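Local coordinates for protein lytic Polysaccharide Monooxygenase (Phytophthora infestans, PDB 6Z5Y) that binds copper and, as a secreted lytic polysaccharide monooxygenase, probably cleaves plant pectin by oxidation during infection by this oomycete pathogen, at residues N18-I23 against A163-I168; F53-S58 against P99-L104; L59-P64 against R146-A151. One frame throughout, in Å; residues are numbered along the deposited sequence. Where two conformers were deposited one is given.

Contact 1. Residues N18-I23 against A163-I168; sequences NWVVEI and AYKNCI
With chi1 at -62°, Y164 turns its ring beside its own backbone N and under W19 CB, while chi1 of W19, at 43°, swings the indole until its CD1 edge meets the tyrosine hydroxyl. W19 CB stands 3.9 Å from the centroid of the Y164 ring, a CH-pi contact. The indole beyond it points its edge at the same ring, with planes 80° apart, in an offset edge-to-face pair, and W19 CD1 comes to 3.4 Å from Y164 OH, which lies in the indole plane. The backbones clasp beside the rings: V20 N donates to A163 O at 2.8 Å, and A163 N returns a bond to V21 O at 3.0 Å. Two residues away on each chain, a water bridges N18 O and K165 N, accepting from the latter. The polar end of Y164 is held by Q162 and by the amino terminus of H1, whereas K165 NZ turns to the carbonyls of F66 and E68. The short strand 21-23, led in by the loop N18-V20, is an outermost strand of the five-stranded antiparallel sheet, beside strand 158-170; Y164, with H1 and H96, completes the copper site, the histidine brace with axial tyrosine characteristic of many lytic polysaccharide monooxygenases.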
loop_
_atom_site.group_PDB
_atom_site.type_symbol
_atom_site.label_atom_id
_atom_site.label_comp_id
_atom_site.label_asym_id
_atom_site.label_seq_id
_atom_site.Cartn_x
_atom_site.Cartn_y
_atom_site.Cartn_z
ATOM N N ASN A 18 -5.305 2.732 10.487
ATOM C CA ASN A 18 -6.575 2.328 9.869
ATOM C C ASN A 18 -6.539 2.394 8.357
ATOM O O ASN A 18 -5.844 3.215 7.765
ATOM C CB ASN A 18 -7.678 3.277 10.382
ATOM C CG ASN A 18 -9.073 2.729 10.462
ATOM O OD1 ASN A 18 -9.235 1.553 10.248
ATOM N ND2 ASN A 18 -10.077 3.597 10.636
ATOM N N TRP A 19 -7.437 1.612 7.775
ATOM C CA TRP A 19 -7.793 1.779 6.385
ATOM C C TRP A 19 -8.516 3.096 6.180
ATOM O O TRP A 19 -9.094 3.723 7.072
ATOM C CB TRP A 19 -8.625 0.592 5.904
ATOM C CG TRP A 19 -9.688 0.106 6.831
ATOM C CD1 TRP A 19 -9.618 -1.019 7.592
ATOM C CD2 TRP A 19 -10.996 0.650 7.068
ATOM N NE1 TRP A 19 -10.759 -1.213 8.293
ATOM C CE2 TRP A 19 -11.632 -0.210 7.976
ATOM C CE3 TRP A 19 -11.705 1.759 6.587
ATOM C CZ2 TRP A 19 -12.935 -0.000 8.408
ATOM C CZ3 TRP A 19 -12.984 1.987 7.045
ATOM C CH2 TRP A 19 -13.591 1.121 7.958
ATOM N N VAL A 20 -8.471 3.501 4.906
ATOM C CA VAL A 20 -9.166 4.721 4.426
ATOM C C VAL A 20 -10.641 4.416 4.124
ATOM O O VAL A 20 -11.515 5.184 4.513
ATOM C CB VAL A 20 -8.433 5.295 3.200
ATOM C CG1 VAL A 20 -9.091 6.579 2.725
ATOM C CG2 VAL A 20 -6.959 5.511 3.488
ATOM N N VAL A 21 -10.863 3.324 3.410
ATOM C CA VAL A 21 -12.220 2.790 3.193
ATOM C C VAL A 21 -12.194 1.281 3.351
ATOM O O VAL A 21 -11.129 0.631 3.178
ATOM C CB VAL A 21 -12.787 3.147 1.815
ATOM C CG1 VAL A 21 -12.896 4.653 1.593
ATOM C CG2 VAL A 21 -11.996 2.537 0.678
ATOM N N GLU A 22 -13.379 0.733 3.619
ATOM C CA GLU A 22 -13.639 -0.713 3.608
ATOM C C GLU A 22 -14.906 -0.891 2.762
ATOM O O GLU A 22 -15.944 -0.338 3.134
ATOM C CB GLU A 22 -13.805 -1.205 5.032
ATOM C CG GLU A 22 -14.137 -2.678 5.076
ATOM C CD GLU A 22 -14.233 -3.124 6.511
ATOM O OE1 GLU A 22 -13.250 -3.667 7.015
ATOM O OE2 GLU A 22 -15.284 -2.909 7.122
ATOM N N ILE A 23 -14.783 -1.578 1.651
ATOM C CA ILE A 23 -15.834 -1.587 0.619
ATOM C C ILE A 23 -16.060 -3.001 0.131
ATOM O O ILE A 23 -15.246 -3.894 0.352
ATOM C CB ILE A 23 -15.477 -0.644 -0.546
ATOM C CG1 ILE A 23 -14.176 -1.037 -1.266
ATOM C CG2 ILE A 23 -15.462 0.778 -0.031
ATOM C CD1 ILE A 23 -13.801 -0.142 -2.434
ATOM N N ALA A 163 -8.703 -0.362 1.750
ATOM C CA ALA A 163 -7.709 0.457 1.062
ATOM C C ALA A 163 -6.832 1.125 2.088
ATOM O O ALA A 163 -7.333 1.903 2.902
ATOM C CB ALA A 163 -8.380 1.503 0.214
ATOM N N TYR A 164 -5.520 0.914 1.943
ATOM C CA TYR A 164 -4.529 1.610 2.768
ATOM C C TYR A 164 -3.686 2.444 1.810
ATOM O O TYR A 164 -3.193 1.938 0.793
ATOM C CB TYR A 164 -3.653 0.617 3.531
ATOM C CG TYR A 164 -4.412 -0.246 4.496
ATOM C CD1 TYR A 164 -5.030 -1.391 4.056
ATOM C CD2 TYR A 164 -4.521 0.092 5.837
ATOM C CE1 TYR A 164 -5.749 -2.194 4.914
ATOM C CE2 TYR A 164 -5.277 -0.692 6.704
ATOM C CZ TYR A 164 -5.872 -1.850 6.237
ATOM O OH TYR A 164 -6.613 -2.629 7.096
ATOM N N LYS A 165 -3.495 3.711 2.164
ATOM C CA LYS A 165 -2.706 4.644 1.390
ATOM C C LYS A 165 -1.870 5.474 2.330
ATOM O O LYS A 165 -2.377 5.998 3.320
ATOM C CB LYS A 165 -3.606 5.567 0.570
ATOM C CG LYS A 165 -4.247 4.910 -0.627
ATOM C CD LYS A 165 -5.293 5.759 -1.300
ATOM C CE LYS A 165 -6.620 5.666 -0.588
ATOM N NZ LYS A 165 -7.570 6.692 -1.088
ATOM N N ASN A 166 -0.599 5.657 1.939
ATOM C CA ASN A 166 0.259 6.641 2.620
ATOM C C ASN A 166 0.923 7.502 1.551
ATOM O O ASN A 166 1.256 7.020 0.459
ATOM C CB ASN A 166 1.376 5.971 3.422
ATOM C CG ASN A 166 0.957 4.932 4.435
ATOM O OD1 ASN A 166 1.770 4.052 4.729
ATOM N ND2 ASN A 166 -0.218 5.039 5.033
ATOM N N CYS A 167 1.181 8.740 1.909
ATOM C CA CYS A 167 2.019 9.676 1.152
ATOM C C CYS A 167 3.066 10.155 2.151
ATOM O O CYS A 167 2.680 10.661 3.193
ATOM C CB CYS A 167 1.231 10.875 0.630
ATOM S SG CYS A 167 -0.001 10.375 -0.580
ATOM N N ILE A 168 4.343 10.006 1.785
ATOM C CA ILE A 168 5.454 10.352 2.692
ATOM C C ILE A 168 6.463 11.163 1.914
ATOM O O ILE A 168 7.152 10.632 1.042
ATOM C CB ILE A 168 6.105 9.097 3.289
ATOM C CG1 ILE A 168 5.054 8.226 3.995
ATOM C CG2 ILE A 168 7.198 9.523 4.242
ATOM C CD1 ILE A 168 5.584 6.937 4.583
HETATM O O HOH W 1 -4.380 3.792 5.150
#

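Contact 2. Residues F53-S58 against P99-L104; sequences FKDVRS and PCEIWL
E101 reaches from strand 100-104 to the first turn of helix 56-60 and shows how one carboxylate can serve several N-H groups. Its CG lies between backbone N and carbonyl carbon (chi1 61°), and the chain then runs extended, bringing the carboxylate up to the helix start. OE1 takes V56 N at 2.8 Å on its syn side, while OE2 accepts from R57 N at 2.9 Å, the donor standing well above the carboxylate plane. From the opposite face of that plane W103 NE1 donates to E101 OE2 at 2.8 Å, on the anti side and within the indole plane, which fixes the rotation of the ring.

R57 spreads over that indole. Its fully extended chain, begun with CG opposite the backbone N (chi1 -180°), places CD over the five-membered ring of W103, 3.6 Å from the centroid. The guanidinium stands nearly upright on the ring, planes 87° apart, in an off-centre cation-pi contact; D105 O and the D61 carboxylate hold its polar end. V56 CG2 also packs against P99 CG at 3.8 Å.

D55, the N-cap, accepts from S58 N through OD1, which lies 4.0 Å from E101 OE2. Two carboxylates so close would repel, and the N-H groups of the helix N-terminus, which these carboxylates bind, probably offset that cost, stabilising both as anions.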
loop_
_atom_site.group_PDB
_atom_site.type_symbol
_atom_site.label_atom_id
_atom_site.label_comp_id
_atom_site.label_asym_id
_atom_site.label_seq_id
_atom_site.Cartn_x
_atom_site.Cartn_y
_atom_site.Cartn_z
ATOM N N PHE A 53 -7.302 -4.294 -14.811
ATOM C CA PHE A 53 -6.393 -3.992 -13.693
ATOM C C PHE A 53 -4.971 -3.865 -14.215
ATOM O O PHE A 53 -4.493 -4.744 -14.940
ATOM C CB PHE A 53 -6.504 -5.073 -12.633
ATOM C CG PHE A 53 -5.614 -4.806 -11.454
ATOM C CD1 PHE A 53 -5.908 -3.810 -10.524
ATOM C CD2 PHE A 53 -4.462 -5.525 -11.296
ATOM C CE1 PHE A 53 -5.075 -3.597 -9.437
ATOM C CE2 PHE A 53 -3.628 -5.301 -10.217
ATOM C CZ PHE A 53 -3.943 -4.338 -9.285
ATOM N N LYS A 54 -4.298 -2.834 -13.744
ATOM C CA LYS A 54 -2.872 -2.606 -14.034
ATOM C C LYS A 54 -2.081 -2.726 -12.717
ATOM O O LYS A 54 -1.239 -3.605 -12.567
ATOM C CB LYS A 54 -2.643 -1.254 -14.712
ATOM C CG LYS A 54 -1.167 -0.995 -15.019
ATOM C CD LYS A 54 -0.862 0.329 -15.673
ATOM N N ASP A 55 -2.378 -1.845 -11.778
ATOM C CA ASP A 55 -1.682 -1.795 -10.479
ATOM C C ASP A 55 -2.614 -1.108 -9.482
ATOM O O ASP A 55 -3.709 -0.618 -9.851
ATOM C CB ASP A 55 -0.328 -1.130 -10.621
ATOM C CG ASP A 55 -0.377 0.207 -11.355
ATOM O OD1 ASP A 55 -1.292 0.984 -11.082
ATOM O OD2 ASP A 55 0.530 0.498 -12.161
ATOM N N VAL A 56 -2.243 -1.137 -8.221
ATOM C CA VAL A 56 -3.155 -0.612 -7.187
ATOM C C VAL A 56 -3.277 0.908 -7.300
ATOM O O VAL A 56 -4.374 1.433 -7.084
ATOM C CB VAL A 56 -2.741 -1.089 -5.790
ATOM C CG1 VAL A 56 -3.733 -0.608 -4.750
ATOM C CG2 VAL A 56 -2.642 -2.605 -5.728
ATOM N N ARG A 57 -2.190 1.592 -7.621
ATOM C CA ARG A 57 -2.269 3.046 -7.751
ATOM C C ARG A 57 -3.289 3.419 -8.819
ATOM O O ARG A 57 -4.079 4.368 -8.612
ATOM C CB ARG A 57 -0.897 3.630 -8.096
ATOM C CG ARG A 57 -0.949 5.136 -8.234
ATOM C CD ARG A 57 0.445 5.724 -8.361
ATOM N NE ARG A 57 0.346 7.181 -8.296
ATOM C CZ ARG A 57 1.407 7.988 -8.268
ATOM N NH1 ARG A 57 2.613 7.480 -8.401
ATOM N NH2 ARG A 57 1.266 9.283 -8.056
ATOM N N SER A 58 -3.290 2.726 -9.940
ATOM C CA SER A 58 -4.205 2.991 -11.075
ATOM C C SER A 58 -5.647 2.698 -10.652
ATOM O O SER A 58 -6.575 3.305 -11.150
ATOM C CB SER A 58 -3.828 2.166 -12.284
ATOM O OG SER A 58 -2.547 2.564 -12.777
ATOM N N PRO A 99 -2.477 -7.236 -2.850
ATOM C CA PRO A 99 -1.345 -6.580 -3.482
ATOM C C PRO A 99 -1.004 -5.238 -2.826
ATOM O O PRO A 99 -1.871 -4.509 -2.337
ATOM C CB PRO A 99 -1.854 -6.354 -4.911
ATOM C CG PRO A 99 -3.360 -6.223 -4.745
ATOM C CD PRO A 99 -3.703 -7.222 -3.661
ATOM N N CYS A 100 0.271 -4.901 -2.902
ATOM C CA CYS A 100 0.730 -3.595 -2.435
ATOM C C CYS A 100 1.888 -3.154 -3.304
ATOM O O CYS A 100 2.501 -3.932 -4.067
ATOM C CB CYS A 100 1.040 -3.560 -0.947
ATOM S SG CYS A 100 2.668 -4.126 -0.449
ATOM N N GLU A 101 2.184 -1.860 -3.207
ATOM C CA GLU A 101 3.220 -1.263 -4.034
ATOM C C GLU A 101 3.672 0.048 -3.423
ATOM O O GLU A 101 2.952 0.696 -2.666
ATOM C CB GLU A 101 2.735 -1.117 -5.465
ATOM C CG GLU A 101 1.528 -0.227 -5.583
ATOM C CD GLU A 101 0.758 -0.409 -6.878
ATOM O OE1 GLU A 101 0.348 -1.559 -7.170
ATOM O OE2 GLU A 101 0.487 0.587 -7.547
ATOM N N ILE A 102 4.881 0.424 -3.800
ATOM C CA ILE A 102 5.518 1.696 -3.384
ATOM C C ILE A 102 5.963 2.416 -4.640
ATOM O O ILE A 102 6.640 1.813 -5.512
ATOM C CB ILE A 102 6.699 1.452 -2.450
ATOM C CG1 ILE A 102 6.275 0.723 -1.186
ATOM C CG2 ILE A 102 7.383 2.775 -2.094
ATOM C CD1 ILE A 102 7.405 0.241 -0.302
ATOM N N TRP A 103 5.637 3.696 -4.706
ATOM C CA TRP A 103 6.050 4.611 -5.775
ATOM C C TRP A 103 6.878 5.735 -5.190
ATOM O O TRP A 103 6.623 6.179 -4.065
ATOM C CB TRP A 103 4.813 5.210 -6.433
ATOM C CG TRP A 103 3.934 4.247 -7.156
ATOM C CD1 TRP A 103 3.109 3.305 -6.613
ATOM C CD2 TRP A 103 3.752 4.177 -8.560
ATOM N NE1 TRP A 103 2.433 2.640 -7.598
ATOM C CE2 TRP A 103 2.807 3.159 -8.808
ATOM C CE3 TRP A 103 4.267 4.902 -9.649
ATOM C CZ2 TRP A 103 2.339 2.866 -10.083
ATOM C CZ3 TRP A 103 3.803 4.608 -10.916
ATOM C CH2 TRP A 103 2.863 3.591 -11.116
ATOM N N LEU A 104 7.827 6.221 -5.960
ATOM C CA LEU A 104 8.559 7.467 -5.664
ATOM C C LEU A 104 8.236 8.410 -6.808
ATOM O O LEU A 104 8.631 8.148 -7.971
ATOM C CB LEU A 104 10.068 7.216 -5.545
ATOM C CG LEU A 104 10.461 6.206 -4.489
ATOM C CD1 LEU A 104 11.954 6.005 -4.490
ATOM C CD2 LEU A 104 9.987 6.600 -3.102
#

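Contact 3. Residues L59-P64 against R146-A151; sequences LMDGNP and RFYWLA
This is a helix end packed on a beta-sheet: helix 56-60, through L59 and M60, and D61 just after it rest on one face of strand 143-155, an inner strand of the five-stranded antiparallel sheet, part of the beta-sandwich core typical of lytic polysaccharide monooxygenases. The type II turn from M60 to N63 then leads the chain away. The face is the one carrying Y148 and L150, and it illustrates how a short helix can be seated by a greasy centre and a polar margin.

M60 supplies most of the centre. Its side chain leaves the helix beside the backbone N (chi1 -64°) and stays extended, so that it slides past Y148 in the opposite direction and brings its methyl against the strand. SD lies in the plane of the Y148 ring, 3.9 Å from CD2, a Met-aromatic contact made at the ring edge and not over a face. Beyond it, M60 CE comes to 3.6 Å from W149 O and also touches L150 CD1. A163 of the next strand and F66 close round the same side chain. One residue earlier, L59 and L150 cross at about a right angle, methyl to methyl, CD2 to CD2 at 4.0 Å.

The turn is tied back to its helix. N63 N donates to M60 O, and N63 ND2 also binds L59 O at 3.2 Å, approaching nearly in line with the carbonyl; G62 occupies the positive-phi position of the turn.

At the margin stands D61, the first residue to leave helical geometry. While OD2 faces R57, OD1 takes the phenol of Y148. There the carboxylate and ring planes are 63° apart, and Y148 OH donates to D61 OD1 at 2.7 Å on the syn side, 17° out of the carboxylate plane.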
loop_
_atom_site.group_PDB
_atom_site.type_symbol
_atom_site.label_atom_id
_atom_site.label_comp_id
_atom_site.label_asym_id
_atom_site.label_seq_id
_atom_site.Cartn_x
_atom_site.Cartn_y
_atom_site.Cartn_z
ATOM N N LEU A 59 -5.824 1.672 -9.832
ATOM C CA LEU A 59 -7.157 1.304 -9.324
ATOM C C LEU A 59 -7.719 2.397 -8.417
ATOM O O LEU A 59 -8.914 2.723 -8.494
ATOM C CB LEU A 59 -7.073 -0.029 -8.586
ATOM C CG LEU A 59 -8.340 -0.536 -7.901
ATOM C CD1 LEU A 59 -9.401 -0.854 -8.932
ATOM C CD2 LEU A 59 -7.987 -1.744 -7.058
ATOM N N MET A 60 -6.872 2.915 -7.551
ATOM C CA MET A 60 -7.348 3.832 -6.488
ATOM C C MET A 60 -7.352 5.305 -6.922
ATOM O O MET A 60 -8.294 6.025 -6.546
ATOM C CB MET A 60 -6.507 3.672 -5.223
ATOM C CG MET A 60 -6.635 2.303 -4.599
ATOM S SD MET A 60 -5.944 2.306 -2.956
ATOM C CE MET A 60 -6.201 0.596 -2.495
ATOM N N ASP A 61 -6.310 5.776 -7.593
ATOM C CA ASP A 61 -6.167 7.215 -7.829
ATOM C C ASP A 61 -7.358 7.727 -8.640
ATOM O O ASP A 61 -7.699 7.197 -9.691
ATOM C CB ASP A 61 -4.893 7.516 -8.591
ATOM C CG ASP A 61 -3.623 7.612 -7.778
ATOM O OD1 ASP A 61 -3.673 7.428 -6.533
ATOM O OD2 ASP A 61 -2.582 7.942 -8.406
ATOM N N GLY A 62 -7.972 8.789 -8.156
ATOM C CA GLY A 62 -9.095 9.411 -8.854
ATOM C C GLY A 62 -10.391 8.631 -8.776
ATOM O O GLY A 62 -11.371 9.026 -9.435
ATOM N N ASN A 63 -10.423 7.550 -8.036
ATOM C CA ASN A 63 -11.628 6.710 -7.966
ATOM C C ASN A 63 -12.301 6.985 -6.650
ATOM O O ASN A 63 -11.770 6.648 -5.596
ATOM C CB ASN A 63 -11.248 5.254 -8.054
ATOM C CG ASN A 63 -12.411 4.329 -8.027
ATOM O OD1 ASN A 63 -13.531 4.743 -7.665
ATOM N ND2 ASN A 63 -12.082 3.082 -8.332
ATOM N N PRO A 64 -13.458 7.663 -6.640
ATOM C CA PRO A 64 -13.960 8.154 -5.346
ATOM C C PRO A 64 -14.285 7.079 -4.324
ATOM O O PRO A 64 -14.214 7.402 -3.154
ATOM C CB PRO A 64 -15.150 9.005 -5.685
ATOM C CG PRO A 64 -15.533 8.531 -7.050
ATOM C CD PRO A 64 -14.294 8.041 -7.783
ATOM N N ARG A 146 4.676 7.094 -2.230
ATOM C CA ARG A 146 3.276 6.697 -2.085
ATOM C C ARG A 146 3.199 5.199 -1.935
ATOM O O ARG A 146 3.776 4.445 -2.731
ATOM C CB ARG A 146 2.424 7.188 -3.246
ATOM C CG ARG A 146 2.255 8.702 -3.238
ATOM C CD ARG A 146 1.370 9.184 -4.370
ATOM N NE ARG A 146 1.138 10.630 -4.344
ATOM C CZ ARG A 146 1.947 11.553 -4.867
ATOM N NH1 ARG A 146 3.059 11.208 -5.505
ATOM N NH2 ARG A 146 1.634 12.836 -4.773
ATOM N N PHE A 147 2.477 4.778 -0.912
ATOM C CA PHE A 147 2.186 3.356 -0.633
ATOM C C PHE A 147 0.724 3.115 -0.896
ATOM O O PHE A 147 -0.127 3.920 -0.455
ATOM C CB PHE A 147 2.524 3.062 0.823
ATOM C CG PHE A 147 2.166 1.685 1.306
ATOM C CD1 PHE A 147 2.829 0.588 0.793
ATOM C CD2 PHE A 147 1.133 1.479 2.202
ATOM C CE1 PHE A 147 2.518 -0.686 1.276
ATOM C CE2 PHE A 147 0.813 0.217 2.664
ATOM C CZ PHE A 147 1.508 -0.865 2.198
ATOM N N TYR A 148 0.435 2.013 -1.548
ATOM C CA TYR A 148 -0.938 1.550 -1.797
ATOM C C TYR A 148 -1.006 0.084 -1.423
ATOM O O TYR A 148 -0.151 -0.697 -1.876
ATOM C CB TYR A 148 -1.300 1.707 -3.259
ATOM C CG TYR A 148 -1.264 3.110 -3.802
ATOM C CD1 TYR A 148 -0.099 3.696 -4.243
ATOM C CD2 TYR A 148 -2.439 3.856 -3.890
ATOM C CE1 TYR A 148 -0.111 5.010 -4.741
ATOM C CE2 TYR A 148 -2.469 5.147 -4.380
ATOM C CZ TYR A 148 -1.298 5.727 -4.803
ATOM O OH TYR A 148 -1.274 7.005 -5.328
ATOM N N TRP A 149 -2.058 -0.276 -0.731
ATOM C CA TRP A 149 -2.276 -1.680 -0.345
ATOM C C TRP A 149 -3.779 -1.939 -0.437
ATOM O O TRP A 149 -4.576 -1.225 0.190
ATOM C CB TRP A 149 -1.758 -1.936 1.068
ATOM C CG TRP A 149 -1.954 -3.303 1.642
ATOM C CD1 TRP A 149 -2.021 -4.492 0.985
ATOM C CD2 TRP A 149 -2.027 -3.596 3.043
ATOM N NE1 TRP A 149 -2.174 -5.509 1.886
ATOM C CE2 TRP A 149 -2.141 -4.994 3.162
ATOM C CE3 TRP A 149 -1.973 -2.814 4.200
ATOM C CZ2 TRP A 149 -2.229 -5.621 4.413
ATOM C CZ3 TRP A 149 -2.076 -3.429 5.421
ATOM C CH2 TRP A 149 -2.201 -4.808 5.534
ATOM N N LEU A 150 -4.142 -2.919 -1.247
ATOM C CA LEU A 150 -5.530 -3.401 -1.310
ATOM C C LEU A 150 -5.598 -4.696 -0.535
ATOM O O LEU A 150 -5.174 -5.758 -1.022
ATOM C CB LEU A 150 -5.917 -3.607 -2.759
ATOM C CG LEU A 150 -7.390 -3.944 -2.957
ATOM C CD1 LEU A 150 -8.240 -2.731 -2.709
ATOM C CD2 LEU A 150 -7.662 -4.568 -4.289
ATOM N N ALA A 151 -6.058 -4.578 0.714
ATOM C CA ALA A 151 -6.175 -5.746 1.585
ATOM C C ALA A 151 -7.500 -6.423 1.297
ATOM O O ALA A 151 -8.540 -5.782 1.088
ATOM C CB ALA A 151 -6.083 -5.326 3.020
#

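The three contacts meet on neighbouring strands of one antiparallel sheet, 158-170, 143-155 and 100-104. Contacts 2 and 3 share helix 56-60 and have centres 7 Å apart; between them E101 N lies 2.9 Å from Y148 O and W103 N 2.8 Å from R146 O. Contacts 1 and 3, with centres 8 Å apart, adjoin through Y164 O and W149 N at 2.9 Å and through A163 CB and M60 CE at 3.6 Å. Contacts 1 and 2 do not touch. Their distances from copper differ: measured from side chain to metal, Y164 in contact 1 lies about 3 Å away, W149 in contact 3 about 5 Å, and P99 in contact 2 about 13 Å.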